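Local coordinates for protein 2'-5' RNA Ligase (Thermus thermophilus, PDB 1IUH) that belongs to the LigT-like phosphoesterases of the 2H superfamily, two-lobed alpha/beta proteins in which helices pack against curved antiparallel sheets, at residues L57-A68 and E175-H183; P69-T77 and P145-E155. All coordinates share one frame; numbering follows the deposited sequence.

Both contacts involve the same curved antiparallel sheet, with their centres about 21 Å apart. Along the chain, helix 53-66 leads straight into strand 70-80, and strand 150-164 is followed by strand 169-178, so contact 2 is nested inside the loop closed by contact 1. Contact 1 lays the helix on the last strand of the chain; contact 2 pairs the two inner segments edge to edge. They meet at Leu179, whose backbone N lies 2.8 Å from Glu155 O, a probable hydrogen bond, and whose side chain packs near Phe70 and Val154. The C-terminal end of the model is thereby tied to the start of strand 70-80.

Contact 1. Residues L57-A68 and E175-H183; sequences LALGHRLARLEA and EKFSLRGEH
Phe177 lies against the turn of helix 53-66 around Gly60, and its side chain can be followed outward atom by atom. CB rests on Ala64 CB at 3.7 Å. With CG beside the backbone N (chi1 -52°), the ring reaches up to the helix backbone: CD2 meets Gly60 C, CE2 nears His61 N, and CZ approaches Leu57 CD2 at 4.2 Å. Gly60 CA sits over the ring face, 3.7 Å from the centroid, in a CH-pi contact made possible by the missing side chain. The CD2-CE2 edge of Phe177 in turn points into the face of the His61 imidazole, a T-shaped pair with planes at 79°. At the edge of that imidazole stands the carboxylate of Glu175, its OE1 3.2 Å from His61 NE2.

Beyond the strand the chain follows the C-terminal end of the helix. Arg180 N donates a nearly straight bond of 3.0 Å to Ala64 O, and Gly181 N donates to Glu67 O at 2.8 Å from above the carbonyl plane. A water links Leu66 O to His183 N, while the carboxylate of Glu67 is engaged by Arg100. Within the sheet, the ring of Phe177 also meets that of Phe157 on the neighbouring strand 150-164. Helix and strand run nearly parallel, 20° apart, in the helix-on-sheet packing of an alpha/beta lobe.

Contact 2. Residues P69-T77 and P145-E155; sequences PFRARLRGT and PVLFGLEWPVE
Ala72 and Trp152 face each other as a hydrogen-bonded antiparallel pair in the tightly packed part of this strand pairing. Ala72 N donates to Trp152 O at 2.9 Å, and Trp152 N returns a bond to Ala72 O. The methyl of Ala72 lies over the six-membered ring of Trp152, 3.7 Å from its centroid. On the same face Val154 CB sits over the Phe70 ring, 3.9 Å from the centroid; a chi1 of 57° sets CG of Phe70 between its backbone N and carbonyl carbon and swings the ring alongside Val154. Leu74 continues the apolar row, with CG over the Phe148 ring and CD1 near Trp152 CZ3.

The opposite face is polar and looser. Glu151 extends between Arg71 and Arg73 in a salt-bridge network; Arg73 NH1 stands a long 3.7 Å from Glu151 OE1, and Glu151 OE2 is modelled over the face of the Arg71 guanidinium, an ion pair with no N-H aimed at the oxygen, though the exact place of that oxygen is doubtful. Regular pairing ends at a G1 bulge, where Gly149 and Leu150 both oppose Leu74 and the bond from Leu150 N to Leu74 O is weak. Farther along, Val146 N donates to Thr77 OG1 at 2.9 Å.

Phe98 of helix 96-113 packs on Ala72, Trp152 and Val154, helix 11-21 meets Leu74 and Phe148, and strand 88-94 flanks strand 70-80.

Contact 1. Residues L57-A68 and E175-H183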
loop_
_atom_site.group_PDB
_atom_site.type_symbol
_atom_site.label_atom_id
_atom_site.label_comp_id
_atom_site.label_asym_id
_atom_site.label_seq_id
_atom_site.Cartn_x
_atom_site.Cartn_y
_atom_site.Cartn_z
ATOM N N LEU A 57 -4.573 -11.650 -11.775
ATOM C CA LEU A 57 -4.586 -12.827 -10.900
ATOM C C LEU A 57 -3.407 -13.714 -11.205
ATOM O O LEU A 57 -2.686 -14.153 -10.280
ATOM C CB LEU A 57 -5.905 -13.630 -11.054
ATOM C CG LEU A 57 -7.129 -12.907 -10.430
ATOM C CD1 LEU A 57 -8.452 -13.616 -10.773
ATOM C CD2 LEU A 57 -6.980 -12.811 -8.886
ATOM N N ALA A 58 -3.166 -13.957 -12.486
ATOM C CA ALA A 58 -2.072 -14.837 -12.860
ATOM C C ALA A 58 -0.702 -14.208 -12.486
ATOM O O ALA A 58 0.250 -14.868 -11.988
ATOM C CB ALA A 58 -2.183 -15.144 -14.346
ATOM N N LEU A 59 -0.629 -12.905 -12.710
ATOM C CA LEU A 59 0.544 -12.185 -12.369
ATOM C C LEU A 59 0.810 -12.358 -10.876
ATOM O O LEU A 59 1.955 -12.598 -10.458
ATOM C CB LEU A 59 0.367 -10.743 -12.721
ATOM C CG LEU A 59 1.594 -9.873 -12.419
ATOM C CD1 LEU A 59 2.879 -10.564 -12.874
ATOM C CD2 LEU A 59 1.436 -8.558 -13.142
ATOM N N GLY A 60 -0.236 -12.306 -10.071
ATOM C CA GLY A 60 -0.033 -12.458 -8.627
ATOM C C GLY A 60 0.496 -13.858 -8.290
ATOM O O GLY A 60 1.485 -14.016 -7.531
ATOM N N HIS A 61 -0.152 -14.892 -8.865
ATOM C CA HIS A 61 0.298 -16.246 -8.579
ATOM C C HIS A 61 1.737 -16.420 -9.046
ATOM O O HIS A 61 2.542 -17.027 -8.354
ATOM C CB HIS A 61 -0.610 -17.310 -9.236
ATOM C CG HIS A 61 -2.049 -17.238 -8.826
ATOM N ND1 HIS A 61 -2.488 -17.552 -7.548
ATOM C CD2 HIS A 61 -3.157 -16.913 -9.534
ATOM C CE1 HIS A 61 -3.804 -17.431 -7.495
ATOM N NE2 HIS A 61 -4.230 -17.042 -8.687
ATOM N N ARG A 62 2.071 -15.892 -10.212
ATOM C CA ARG A 62 3.462 -16.026 -10.702
ATOM C C ARG A 62 4.493 -15.406 -9.735
ATOM O O ARG A 62 5.444 -16.055 -9.298
ATOM C CB ARG A 62 3.616 -15.367 -12.063
ATOM C CG ARG A 62 3.692 -16.340 -13.147
ATOM C CD ARG A 62 3.574 -15.641 -14.492
ATOM N NE ARG A 62 4.861 -15.141 -14.942
ATOM C CZ ARG A 62 5.034 -14.026 -15.649
ATOM N NH1 ARG A 62 3.975 -13.273 -15.985
ATOM N NH2 ARG A 62 6.272 -13.675 -16.026
ATOM N N LEU A 63 4.293 -14.137 -9.411
ATOM C CA LEU A 63 5.207 -13.492 -8.527
ATOM C C LEU A 63 5.258 -14.207 -7.214
ATOM O O LEU A 63 6.359 -14.412 -6.691
ATOM C CB LEU A 63 4.813 -12.047 -8.315
ATOM C CG LEU A 63 5.236 -11.241 -9.492
ATOM C CD1 LEU A 63 5.244 -9.823 -9.022
ATOM C CD2 LEU A 63 6.603 -11.628 -9.934
ATOM N N ALA A 64 4.087 -14.590 -6.676
ATOM C CA ALA A 64 4.044 -15.303 -5.365
ATOM C C ALA A 64 4.915 -16.538 -5.308
ATOM O O ALA A 64 5.530 -16.775 -4.290
ATOM C CB ALA A 64 2.584 -15.704 -4.953
ATOM N N ARG A 65 4.944 -17.338 -6.373
ATOM C CA ARG A 65 5.760 -18.560 -6.358
ATOM C C ARG A 65 7.261 -18.328 -6.573
ATOM O O ARG A 65 8.070 -19.195 -6.267
ATOM C CB ARG A 65 5.222 -19.634 -7.347
ATOM C CG ARG A 65 5.149 -19.215 -8.781
ATOM C CD ARG A 65 4.492 -20.316 -9.646
ATOM N NE ARG A 65 5.458 -20.999 -10.526
ATOM C CZ ARG A 65 6.150 -20.400 -11.514
ATOM N NH1 ARG A 65 6.005 -19.078 -11.773
ATOM N NH2 ARG A 65 6.991 -21.126 -12.258
ATOM N N LEU A 66 7.640 -17.147 -7.036
ATOM C CA LEU A 66 9.036 -16.853 -7.257
ATOM C C LEU A 66 9.753 -16.195 -6.054
ATOM O O LEU A 66 10.991 -16.263 -5.926
ATOM C CB LEU A 66 9.144 -15.920 -8.464
ATOM C CG LEU A 66 8.625 -16.453 -9.804
ATOM C CD1 LEU A 66 8.557 -15.344 -10.831
ATOM C CD2 LEU A 66 9.556 -17.537 -10.275
ATOM N N GLU A 67 9.003 -15.540 -5.173
ATOM C CA GLU A 67 9.645 -14.835 -4.049
ATOM C C GLU A 67 9.284 -15.407 -2.703
ATOM O O GLU A 67 8.153 -15.832 -2.485
ATOM C CB GLU A 67 9.283 -13.360 -4.079
ATOM C CG GLU A 67 9.729 -12.697 -5.352
ATOM C CD GLU A 67 11.144 -12.239 -5.247
ATOM O OE1 GLU A 67 11.419 -11.331 -4.441
ATOM O OE2 GLU A 67 11.996 -12.777 -5.948
ATOM N N ALA A 68 10.284 -15.453 -1.830
ATOM C CA ALA A 68 10.127 -15.956 -0.468
ATOM C C ALA A 68 9.604 -14.901 0.570
ATOM O O ALA A 68 9.682 -13.722 0.364
ATOM C CB ALA A 68 11.470 -16.494 0.000
ATOM N N GLU A 175 -8.161 -11.483 -4.309
ATOM C CA GLU A 175 -7.338 -12.630 -4.019
ATOM C C GLU A 175 -6.113 -12.361 -3.196
ATOM O O GLU A 175 -5.567 -11.291 -3.277
ATOM C CB GLU A 175 -6.922 -13.386 -5.279
ATOM C CG GLU A 175 -7.560 -14.781 -5.132
ATOM C CD GLU A 175 -6.732 -15.866 -5.685
ATOM O OE1 GLU A 175 -6.651 -15.945 -6.927
ATOM O OE2 GLU A 175 -6.161 -16.635 -4.899
ATOM N N LYS A 176 -5.740 -13.348 -2.381
ATOM C CA LYS A 176 -4.566 -13.315 -1.545
ATOM C C LYS A 176 -3.558 -14.283 -2.182
ATOM O O LYS A 176 -3.944 -15.257 -2.811
ATOM C CB LYS A 176 -4.919 -13.769 -0.138
ATOM C CG LYS A 176 -5.757 -12.795 0.612
ATOM C CD LYS A 176 -6.154 -13.373 1.950
ATOM C CE LYS A 176 -6.231 -12.246 3.055
ATOM N NZ LYS A 176 -7.494 -12.235 3.919
ATOM N N PHE A 177 -2.269 -13.994 -2.057
ATOM C CA PHE A 177 -1.214 -14.831 -2.653
ATOM C C PHE A 177 -0.154 -15.106 -1.579
ATOM O O PHE A 177 0.226 -14.223 -0.804
ATOM C CB PHE A 177 -0.566 -14.106 -3.865
ATOM C CG PHE A 177 -1.559 -13.587 -4.905
ATOM C CD1 PHE A 177 -1.992 -12.255 -4.880
ATOM C CD2 PHE A 177 -1.990 -14.404 -5.945
ATOM C CE1 PHE A 177 -2.809 -11.747 -5.860
ATOM C CE2 PHE A 177 -2.812 -13.913 -6.948
ATOM C CZ PHE A 177 -3.224 -12.583 -6.913
ATOM N N SER A 178 0.327 -16.332 -1.507
ATOM C CA SER A 178 1.310 -16.621 -0.485
ATOM C C SER A 178 2.741 -16.668 -1.000
ATOM O O SER A 178 3.019 -17.325 -1.971
ATOM C CB SER A 178 0.927 -17.936 0.218
ATOM O OG SER A 178 -0.366 -17.784 0.793
ATOM N N LEU A 179 3.649 -15.945 -0.365
ATOM C CA LEU A 179 4.996 -16.000 -0.835
ATOM C C LEU A 179 5.458 -17.449 -0.573
ATOM O O LEU A 179 5.383 -17.952 0.521
ATOM C CB LEU A 179 5.854 -14.947 -0.124
ATOM C CG LEU A 179 5.432 -13.491 -0.449
ATOM C CD1 LEU A 179 6.206 -12.478 0.389
ATOM C CD2 LEU A 179 5.633 -13.218 -1.981
ATOM N N ARG A 180 5.919 -18.113 -1.618
ATOM C CA ARG A 180 6.345 -19.493 -1.515
ATOM C C ARG A 180 7.655 -19.696 -2.308
ATOM O O ARG A 180 8.124 -20.801 -2.437
ATOM C CB ARG A 180 5.203 -20.361 -2.086
ATOM C CG ARG A 180 5.175 -21.805 -1.667
ATOM C CD ARG A 180 3.965 -22.289 -0.745
ATOM N NE ARG A 180 3.959 -23.779 -0.594
ATOM C CZ ARG A 180 5.016 -24.520 -0.195
ATOM N NH1 ARG A 180 6.184 -23.941 0.117
ATOM N NH2 ARG A 180 4.935 -25.852 -0.122
ATOM N N GLY A 181 8.216 -18.613 -2.854
ATOM C CA GLY A 181 9.441 -18.692 -3.639
ATOM C C GLY A 181 10.667 -19.233 -2.927
ATOM O O GLY A 181 10.734 -19.143 -1.688
ATOM N N GLU A 182 11.608 -19.825 -3.692
ATOM C CA GLU A 182 12.853 -20.387 -3.126
ATOM C C GLU A 182 13.826 -19.257 -2.928
ATOM O O GLU A 182 14.553 -19.245 -1.961
ATOM C CB GLU A 182 13.552 -21.383 -4.067
ATOM C CG GLU A 182 12.851 -22.705 -4.283
ATOM C CD GLU A 182 12.572 -23.473 -2.975
ATOM O OE1 GLU A 182 13.391 -23.397 -2.024
ATOM O OE2 GLU A 182 11.534 -24.172 -2.939
ATOM N N HIS A 183 13.838 -18.319 -3.865
ATOM C CA HIS A 183 14.730 -17.191 -3.788
ATOM C C HIS A 183 14.646 -16.550 -2.396
ATOM O O HIS A 183 15.672 -16.526 -1.675
ATOM C CB HIS A 183 14.385 -16.185 -4.899
ATOM C CG HIS A 183 15.254 -14.971 -4.896
ATOM N ND1 HIS A 183 14.937 -13.835 -4.179
ATOM C CD2 HIS A 183 16.503 -14.775 -5.379
ATOM C CE1 HIS A 183 15.959 -13.002 -4.208
ATOM N NE2 HIS A 183 16.923 -13.550 -4.926
HETATM O O HOH W 1 12.219 -18.310 -6.589
#

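Contact 2. Residues P69-T77 and P145-E155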
loop_
_atom_site.group_PDB
_atom_site.type_symbol
_atom_site.label_atom_id
_atom_site.label_comp_id
_atom_site.label_asym_id
_atom_site.label_seq_id
_atom_site.Cartn_x
_atom_site.Cartn_y
_atom_site.Cartn_z
ATOM N N PRO A 69 9.015 -15.371 1.680
ATOM C CA PRO A 69 8.516 -14.488 2.740
ATOM C C PRO A 69 9.768 -13.723 3.150
ATOM O O PRO A 69 10.838 -14.258 3.125
ATOM C CB PRO A 69 8.084 -15.480 3.811
ATOM C CG PRO A 69 7.492 -16.603 2.944
ATOM C CD PRO A 69 8.526 -16.753 1.876
ATOM N N PHE A 70 9.651 -12.457 3.497
ATOM C CA PHE A 70 10.832 -11.679 3.871
ATOM C C PHE A 70 10.466 -10.794 5.083
ATOM O O PHE A 70 9.284 -10.551 5.300
ATOM C CB PHE A 70 11.249 -10.821 2.678
ATOM C CG PHE A 70 10.160 -9.899 2.175
ATOM C CD1 PHE A 70 9.954 -8.669 2.777
ATOM C CD2 PHE A 70 9.342 -10.272 1.052
ATOM C CE1 PHE A 70 8.949 -7.771 2.277
ATOM C CE2 PHE A 70 8.333 -9.390 0.536
ATOM C CZ PHE A 70 8.147 -8.111 1.169
ATOM N N ARG A 71 11.449 -10.327 5.856
ATOM C CA ARG A 71 11.143 -9.466 7.001
ATOM C C ARG A 71 11.123 -8.001 6.603
ATOM O O ARG A 71 11.963 -7.563 5.801
ATOM C CB ARG A 71 12.183 -9.620 8.102
ATOM C CG ARG A 71 11.830 -10.626 9.185
ATOM C CD ARG A 71 12.378 -12.027 8.938
ATOM N NE ARG A 71 13.605 -12.364 9.658
ATOM C CZ ARG A 71 14.792 -11.851 9.372
ATOM N NH1 ARG A 71 14.908 -10.978 8.394
ATOM N NH2 ARG A 71 15.859 -12.222 10.050
ATOM N N ALA A 72 10.146 -7.251 7.129
ATOM C CA ALA A 72 10.046 -5.816 6.892
ATOM C C ALA A 72 10.184 -5.191 8.289
ATOM O O ALA A 72 9.943 -5.848 9.335
ATOM C CB ALA A 72 8.708 -5.433 6.309
ATOM N N ARG A 73 10.567 -3.917 8.282
ATOM C CA ARG A 73 10.757 -3.126 9.472
ATOM C C ARG A 73 9.939 -1.852 9.244
ATOM O O ARG A 73 9.903 -1.282 8.150
ATOM C CB ARG A 73 12.234 -2.841 9.609
ATOM C CG ARG A 73 12.607 -1.937 10.701
ATOM C CD ARG A 73 13.790 -2.514 11.506
ATOM N NE ARG A 73 13.465 -2.610 12.944
ATOM C CZ ARG A 73 13.890 -3.598 13.736
ATOM N NH1 ARG A 73 14.667 -4.560 13.228
ATOM N NH2 ARG A 73 13.492 -3.663 15.014
ATOM N N LEU A 74 9.217 -1.461 10.280
ATOM C CA LEU A 74 8.411 -0.249 10.271
ATOM C C LEU A 74 9.443 0.754 10.769
ATOM O O LEU A 74 10.185 0.465 11.699
ATOM C CB LEU A 74 7.261 -0.422 11.250
ATOM C CG LEU A 74 5.938 0.258 10.964
ATOM C CD1 LEU A 74 5.514 -0.003 9.572
ATOM C CD2 LEU A 74 4.922 -0.263 11.919
ATOM N N ARG A 75 9.541 1.920 10.153
ATOM C CA ARG A 75 10.593 2.805 10.608
ATOM C C ARG A 75 10.342 4.304 10.419
ATOM O O ARG A 75 10.677 4.851 9.378
ATOM C CB ARG A 75 11.865 2.359 9.876
ATOM C CG ARG A 75 13.150 2.835 10.468
ATOM C CD ARG A 75 14.324 2.064 9.879
ATOM N NE ARG A 75 15.588 2.717 10.237
ATOM C CZ ARG A 75 16.080 3.789 9.619
ATOM N NH1 ARG A 75 15.429 4.328 8.590
ATOM N NH2 ARG A 75 17.203 4.346 10.067
ATOM N N GLY A 76 9.757 4.981 11.403
ATOM C CA GLY A 76 9.518 6.420 11.238
ATOM C C GLY A 76 8.305 6.814 10.425
ATOM O O GLY A 76 7.739 5.981 9.717
ATOM N N THR A 77 7.895 8.077 10.526
ATOM C CA THR A 77 6.709 8.592 9.804
ATOM C C THR A 77 7.098 9.700 8.836
ATOM O O THR A 77 8.234 10.133 8.853
ATOM C CB THR A 77 5.740 9.252 10.747
ATOM O OG1 THR A 77 6.511 10.058 11.638
ATOM C CG2 THR A 77 4.905 8.275 11.499
ATOM N N PRO A 145 7.513 13.437 14.567
ATOM C CA PRO A 145 7.782 12.115 13.996
ATOM C C PRO A 145 7.447 11.000 14.972
ATOM O O PRO A 145 7.510 11.201 16.172
ATOM C CB PRO A 145 9.271 12.170 13.701
ATOM C CG PRO A 145 9.507 13.671 13.382
ATOM C CD PRO A 145 8.630 14.383 14.369
ATOM N N VAL A 146 7.054 9.837 14.460
ATOM C CA VAL A 146 6.786 8.684 15.318
ATOM C C VAL A 146 7.765 7.574 14.893
ATOM O O VAL A 146 7.673 7.078 13.750
ATOM C CB VAL A 146 5.345 8.103 15.169
ATOM C CG1 VAL A 146 5.258 6.771 15.916
ATOM C CG2 VAL A 146 4.318 9.036 15.746
ATOM N N LEU A 147 8.702 7.208 15.777
ATOM C CA LEU A 147 9.660 6.138 15.468
ATOM C C LEU A 147 9.063 4.826 15.847
ATOM O O LEU A 147 8.429 4.717 16.900
ATOM C CB LEU A 147 10.949 6.321 16.226
ATOM C CG LEU A 147 11.511 7.690 15.879
ATOM C CD1 LEU A 147 12.991 7.754 16.338
ATOM C CD2 LEU A 147 11.399 7.927 14.343
ATOM N N PHE A 148 9.257 3.814 15.013
ATOM C CA PHE A 148 8.658 2.521 15.331
ATOM C C PHE A 148 9.594 1.375 15.740
ATOM O O PHE A 148 9.373 0.734 16.791
ATOM C CB PHE A 148 7.816 2.035 14.162
ATOM C CG PHE A 148 6.704 2.958 13.782
ATOM C CD1 PHE A 148 6.879 3.898 12.783
ATOM C CD2 PHE A 148 5.436 2.826 14.366
ATOM C CE1 PHE A 148 5.799 4.698 12.355
ATOM C CE2 PHE A 148 4.357 3.622 13.936
ATOM C CZ PHE A 148 4.549 4.559 12.920
ATOM N N GLY A 149 10.600 1.114 14.882
ATOM C CA GLY A 149 11.546 0.025 15.088
ATOM C C GLY A 149 10.779 -1.245 15.381
ATOM O O GLY A 149 10.827 -1.780 16.485
ATOM N N LEU A 150 10.025 -1.730 14.411
ATOM C CA LEU A 150 9.250 -2.941 14.620
ATOM C C LEU A 150 9.404 -3.842 13.381
ATOM O O LEU A 150 9.031 -3.439 12.293
ATOM C CB LEU A 150 7.782 -2.591 14.851
ATOM C CG LEU A 150 6.795 -3.755 14.643
ATOM C CD1 LEU A 150 7.166 -4.914 15.579
ATOM C CD2 LEU A 150 5.350 -3.315 14.853
ATOM N N GLU A 151 9.921 -5.061 13.565
ATOM C CA GLU A 151 10.136 -5.997 12.459
ATOM C C GLU A 151 8.975 -6.968 12.399
ATOM O O GLU A 151 8.403 -7.322 13.398
ATOM C CB GLU A 151 11.467 -6.780 12.630
ATOM C CG GLU A 151 11.969 -7.464 11.347
ATOM C CD GLU A 151 13.224 -8.404 11.511
ATOM O OE1 GLU A 151 14.351 -7.950 11.807
ATOM O OE2 GLU A 151 13.075 -9.628 11.330
ATOM N N TRP A 152 8.588 -7.369 11.217
ATOM C CA TRP A 152 7.534 -8.348 11.125
ATOM C C TRP A 152 7.772 -9.157 9.855
ATOM O O TRP A 152 8.487 -8.713 8.951
ATOM C CB TRP A 152 6.170 -7.662 11.130
ATOM C CG TRP A 152 5.627 -7.310 9.805
ATOM C CD1 TRP A 152 4.727 -8.037 9.080
ATOM C CD2 TRP A 152 5.758 -6.053 9.128
ATOM N NE1 TRP A 152 4.274 -7.308 8.030
ATOM C CE2 TRP A 152 4.878 -6.089 8.021
ATOM C CE3 TRP A 152 6.528 -4.897 9.355
ATOM C CZ2 TRP A 152 4.731 -5.015 7.136
ATOM C CZ3 TRP A 152 6.394 -3.829 8.490
ATOM C CH2 TRP A 152 5.501 -3.884 7.388
ATOM N N PRO A 153 7.197 -10.356 9.775
ATOM C CA PRO A 153 7.303 -11.287 8.630
ATOM C C PRO A 153 6.308 -11.009 7.523
ATOM O O PRO A 153 5.123 -11.137 7.763
ATOM C CB PRO A 153 6.991 -12.677 9.272
ATOM C CG PRO A 153 7.326 -12.475 10.752
ATOM C CD PRO A 153 6.726 -11.072 10.978
ATOM N N VAL A 154 6.732 -10.668 6.311
ATOM C CA VAL A 154 5.748 -10.464 5.201
ATOM C C VAL A 154 5.633 -11.792 4.472
ATOM O O VAL A 154 6.610 -12.242 3.883
ATOM C CB VAL A 154 6.205 -9.371 4.189
ATOM C CG1 VAL A 154 5.209 -9.240 3.087
ATOM C CG2 VAL A 154 6.393 -8.018 4.905
ATOM N N GLU A 155 4.447 -12.407 4.527
ATOM C CA GLU A 155 4.163 -13.721 3.939
ATOM C C GLU A 155 3.341 -13.739 2.681
ATOM O O GLU A 155 3.117 -14.808 2.105
ATOM C CB GLU A 155 3.426 -14.573 4.924
ATOM C CG GLU A 155 3.767 -14.210 6.278
ATOM C CD GLU A 155 4.579 -15.263 6.940
ATOM O OE1 GLU A 155 5.417 -15.876 6.219
ATOM O OE2 GLU A 155 4.375 -15.460 8.178
#